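Local coordinates for Phosphoglucomutase/phosphomannomutase family protein (Burkholderia thailandensis, PDB 3UW2) that probably catalyses intramolecular phosphate transfer on sugar phosphates, as expected of a metal-dependent member of the phosphohexose mutase family, at residues 290-293 / 294-298; 334-337 / 338-342. All blocks are in the same frame, centred on the assembly; numbering follows the deposited sequence.

How the contacts relate
Both contacts are short-range, each made within the last turns of a helix and the residues just after it, and both lie in the third alpha/beta/alpha domain. Contact 1 comes first in the chain, at the end of helix 282-296; contact 2 follows at the end of helix 330-340. Their centres are about 17 Å apart, and their nearest atoms stay about 7 Å from each other, so they do not touch. Contact 1 leads into strand 301-305 and contact 2 into its parallel neighbour, strand 344-346, so both helix ends hand the chain on to adjacent strands of one mixed sheet. Neither supplies a zinc ligand, though the Lys334 side chain comes within about 14 Å of the ion.

Contact 1: 290-293 / 294-298; sequences AEEV and LSRNP
Glu292 and Arg296, one helical turn apart, meet in a two-pronged salt bridge. The guanidinium presents its NE side: Arg296 NE reaches Glu292 OE2 at 2.7 Å, nearly straight at 171°, while Arg296 NH2 bonds to Glu292 OE1, also at 2.7 Å. Each oxygen uses its syn lone pair, and the carboxylate and guanidinium planes are only 18° apart, so the paired bonds hold both groups nearly coplanar. A bend in the glutamate chain at chi2 (-70°) and another in the arginine at chi3 bring them edge to edge.

Next to this pair along the helix, Val293 O takes two donors from opposite faces of its carbonyl plane. Arg296 N comes from above the plane at 3.0 Å, and Asn297 ND2 from the other face, also at 3.0 Å, with the oxygen lying in the amide plane. The asparagine side chain thus folds back onto the last turn. Ser295 OG likewise turns back, giving its hydrogen to Glu292 O at 2.7 Å. On the buried side, Leu294 N bonds to Ala290 O at 2.8 Å, and Leu294 CD1 lies 4.3 Å from Ala290 CB.

Farther out, Asp356 ties Arg296 and Asn297 together: OD2 forms a salt bridge with Arg296 NH2, and OD1 accepts from Asn297 ND2. Arg370 of helix 364-375 touches Val293, and Ile374 touches Glu292. The whole is a helix C-terminus in the third alpha/beta/alpha domain, laced by an i to i+4 Glu-Arg salt bridge and by side chains returning to carbonyls of its final turn.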
# COMPACT_ATOMS: atom_id res chain seq x y z
N ALA A 290 -9.75 -10.20 -9.39
CA ALA A 290 -10.71 -9.60 -10.32
C ALA A 290 -11.58 -10.71 -10.86
O ALA A 290 -12.78 -10.52 -11.05
CB ALA A 290 -9.95 -8.94 -11.50
N GLU A 291 -10.99 -11.85 -11.19
CA GLU A 291 -11.80 -12.92 -11.71
C GLU A 291 -12.88 -13.31 -10.69
O GLU A 291 -14.07 -13.41 -11.03
CB GLU A 291 -10.93 -14.12 -12.11
CG GLU A 291 -11.68 -15.44 -12.32
CD GLU A 291 -10.73 -16.55 -12.81
OE1 GLU A 291 -9.58 -16.68 -12.28
OE2 GLU A 291 -11.13 -17.27 -13.74
N GLU A 292 -12.49 -13.55 -9.46
CA GLU A 292 -13.48 -13.95 -8.45
C GLU A 292 -14.52 -12.80 -8.17
O GLU A 292 -15.74 -13.04 -8.11
CB GLU A 292 -12.73 -14.34 -7.17
CG GLU A 292 -13.61 -15.05 -6.14
CD GLU A 292 -14.64 -14.13 -5.48
OE1 GLU A 292 -14.31 -12.95 -5.23
OE2 GLU A 292 -15.79 -14.59 -5.24
N VAL A 293 -14.04 -11.56 -8.03
CA VAL A 293 -14.94 -10.42 -7.78
C VAL A 293 -15.92 -10.23 -8.93
O VAL A 293 -17.11 -10.06 -8.72
CB VAL A 293 -14.12 -9.14 -7.47
CG1 VAL A 293 -14.91 -7.81 -7.53
CG2 VAL A 293 -13.38 -9.31 -6.16
N LEU A 294 -15.41 -10.26 -10.17
CA LEU A 294 -16.27 -10.05 -11.31
C LEU A 294 -17.34 -11.16 -11.51
O LEU A 294 -18.45 -10.91 -12.03
CB LEU A 294 -15.44 -9.88 -12.59
CG LEU A 294 -14.70 -8.53 -12.60
CD1 LEU A 294 -13.66 -8.66 -13.74
CD2 LEU A 294 -15.70 -7.37 -12.85
N SER A 295 -17.02 -12.36 -11.04
CA SER A 295 -17.96 -13.45 -11.08
C SER A 295 -19.18 -13.09 -10.26
O SER A 295 -20.22 -13.51 -10.62
CB SER A 295 -17.30 -14.74 -10.53
OG SER A 295 -17.46 -14.82 -9.13
N ARG A 296 -19.07 -12.24 -9.23
CA ARG A 296 -20.23 -11.75 -8.45
C ARG A 296 -20.70 -10.31 -8.77
O ARG A 296 -21.69 -9.86 -8.23
CB ARG A 296 -20.01 -11.90 -6.90
CG ARG A 296 -19.84 -13.39 -6.43
CD ARG A 296 -19.38 -13.55 -4.96
NE ARG A 296 -18.01 -13.06 -4.75
CZ ARG A 296 -17.68 -11.84 -4.32
NH1 ARG A 296 -18.62 -10.94 -4.01
NH2 ARG A 296 -16.40 -11.51 -4.22
N ASN A 297 -19.96 -9.61 -9.63
CA ASN A 297 -20.23 -8.22 -9.94
C ASN A 297 -20.04 -8.02 -11.45
O ASN A 297 -19.07 -7.37 -11.85
CB ASN A 297 -19.20 -7.32 -9.21
CG ASN A 297 -19.38 -7.32 -7.70
OD1 ASN A 297 -20.19 -6.54 -7.21
ND2 ASN A 297 -18.68 -8.21 -6.96
N PRO A 298 -20.93 -8.58 -12.29
CA PRO A 298 -20.73 -8.53 -13.75
C PRO A 298 -20.72 -7.09 -14.23
O PRO A 298 -21.52 -6.28 -13.73
CB PRO A 298 -21.94 -9.27 -14.34
CG PRO A 298 -22.56 -10.00 -13.20
CD PRO A 298 -22.14 -9.32 -11.91

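Contact 2: 334-337 / 338-342. With EDO (1,2-ethanediol), chain H.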
# COMPACT_ATOMS: atom_id res chain seq x y z
N LYS A 334 -7.05 5.12 -4.15
CA LYS A 334 -8.15 5.22 -3.21
C LYS A 334 -9.17 6.31 -3.59
O LYS A 334 -10.37 6.08 -3.48
CB LYS A 334 -7.58 5.50 -1.84
CG LYS A 334 -8.59 5.55 -0.76
CD LYS A 334 -8.91 4.17 -0.23
CE LYS A 334 -9.91 4.28 0.94
NZ LYS A 334 -9.40 5.07 2.13
N ALA A 335 -8.69 7.51 -3.95
CA ALA A 335 -9.62 8.57 -4.36
C ALA A 335 -10.43 8.08 -5.56
O ALA A 335 -11.61 8.38 -5.68
CB ALA A 335 -8.81 9.84 -4.74
N LYS A 336 -9.78 7.42 -6.53
CA LYS A 336 -10.46 6.96 -7.74
C LYS A 336 -11.52 5.87 -7.41
O LYS A 336 -12.65 5.87 -7.90
CB LYS A 336 -9.42 6.46 -8.77
CG LYS A 336 -9.98 6.20 -10.22
CD LYS A 336 -10.53 7.52 -10.80
CE LYS A 336 -10.82 7.47 -12.28
NZ LYS A 336 -11.33 8.83 -12.69
N LEU A 337 -11.17 4.96 -6.52
CA LEU A 337 -12.15 4.00 -5.99
C LEU A 337 -13.38 4.69 -5.37
O LEU A 337 -14.52 4.23 -5.60
CB LEU A 337 -11.44 3.16 -4.88
CG LEU A 337 -11.70 1.73 -4.52
CD1 LEU A 337 -11.95 0.79 -5.69
CD2 LEU A 337 -10.47 1.27 -3.70
N ARG A 338 -13.19 5.77 -4.62
CA ARG A 338 -14.31 6.48 -4.02
C ARG A 338 -15.12 7.27 -5.07
O ARG A 338 -16.32 7.45 -4.93
CB ARG A 338 -13.86 7.38 -2.82
CG ARG A 338 -13.32 6.51 -1.64
CD ARG A 338 -12.38 7.31 -0.71
NE ARG A 338 -12.99 8.57 -0.24
CZ ARG A 338 -13.84 8.62 0.80
NH1 ARG A 338 -14.35 9.76 1.19
NH2 ARG A 338 -14.15 7.53 1.50
N GLU A 339 -14.45 7.72 -6.12
CA GLU A 339 -15.14 8.44 -7.21
C GLU A 339 -16.00 7.53 -8.09
O GLU A 339 -16.97 8.01 -8.65
CB GLU A 339 -14.13 9.14 -8.10
CG GLU A 339 -13.63 10.37 -7.44
CD GLU A 339 -12.63 11.11 -8.30
OE1 GLU A 339 -12.56 10.87 -9.55
OE2 GLU A 339 -11.93 11.93 -7.68
N THR A 340 -15.61 6.27 -8.25
CA THR A 340 -16.19 5.36 -9.25
C THR A 340 -17.12 4.35 -8.57
O THR A 340 -18.03 3.83 -9.21
CB THR A 340 -15.13 4.55 -10.02
OG1 THR A 340 -14.31 3.80 -9.10
CG2 THR A 340 -14.27 5.46 -10.83
N GLY A 341 -16.90 4.09 -7.26
CA GLY A 341 -17.62 3.02 -6.56
C GLY A 341 -17.17 1.62 -7.01
O GLY A 341 -17.89 0.63 -6.78
N ALA A 342 -16.01 1.50 -7.66
CA ALA A 342 -15.54 0.18 -8.09
C ALA A 342 -15.35 -0.86 -6.97
O ALA A 342 -15.11 -0.50 -5.87
CB ALA A 342 -14.28 0.29 -8.94
C1 EDO H . -7.80 10.10 -7.90
O1 EDO H . -8.96 10.71 -8.55
C2 EDO H . -6.48 10.35 -8.61
O2 EDO H . -6.30 11.75 -8.90
O HOH W 1 -13.62 9.42 -11.33
O HOH W 2 -10.73 11.27 -11.42
O HOH W 3 -15.51 1.90 -4.27
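Thr340 has its OG1 between its own backbone N and carbonyl carbon (chi1 57°), which turns the hydroxyl back along the helix to give its hydrogen to Lys336 O at 2.9 Å. Thr340 OG1 in turn accepts from Ala342 N at 3.2 Å, an ST turn, so one hydroxyl links the last helical turn to the departing chain. Gly341, with positive phi (70°), turns the chain out of the helix while its N still bonds to Leu337 O at 2.9 Å. A water donates both to that carbonyl and to Ala342 O, bridging the two beside the turn. Leu337 closes the buried side, its CD1 lying 4.0 Å from Ala342 CB.

On the outer side, Lys336 and Glu339 cross at about a right angle. Their direct ion pair is long, 3.9 Å from Lys336 NZ to Glu339 OE1, and two waters fill in: each accepts from the ammonium and donates to that same carboxylate oxygen. Part of the attraction is probably relayed by water. Glu339 OE2 takes a weak hydrogen bond from O1 of an ethanediol, probably picked up from the crystallisation liquor; C1 of this molecule is modelled unusually close to Ala335 CB, a doubtful approach. Along another flank, Arg338 crosses Lys334 at a slant, touching at Arg338 CD and Lys334 CG, 4.2 Å apart.

Lys336 also makes a cation-pi contact with Trp326 of strand 322-326, where Leu324 meets Thr340. Ile303 of strand 301-305 packs against Leu337, Thr340 and Ala342, and Phe353 of strand 352-354 meets Lys334 and Leu337, so the end of helix 330-340 packs its side chains against three strands of the domain's mixed sheet.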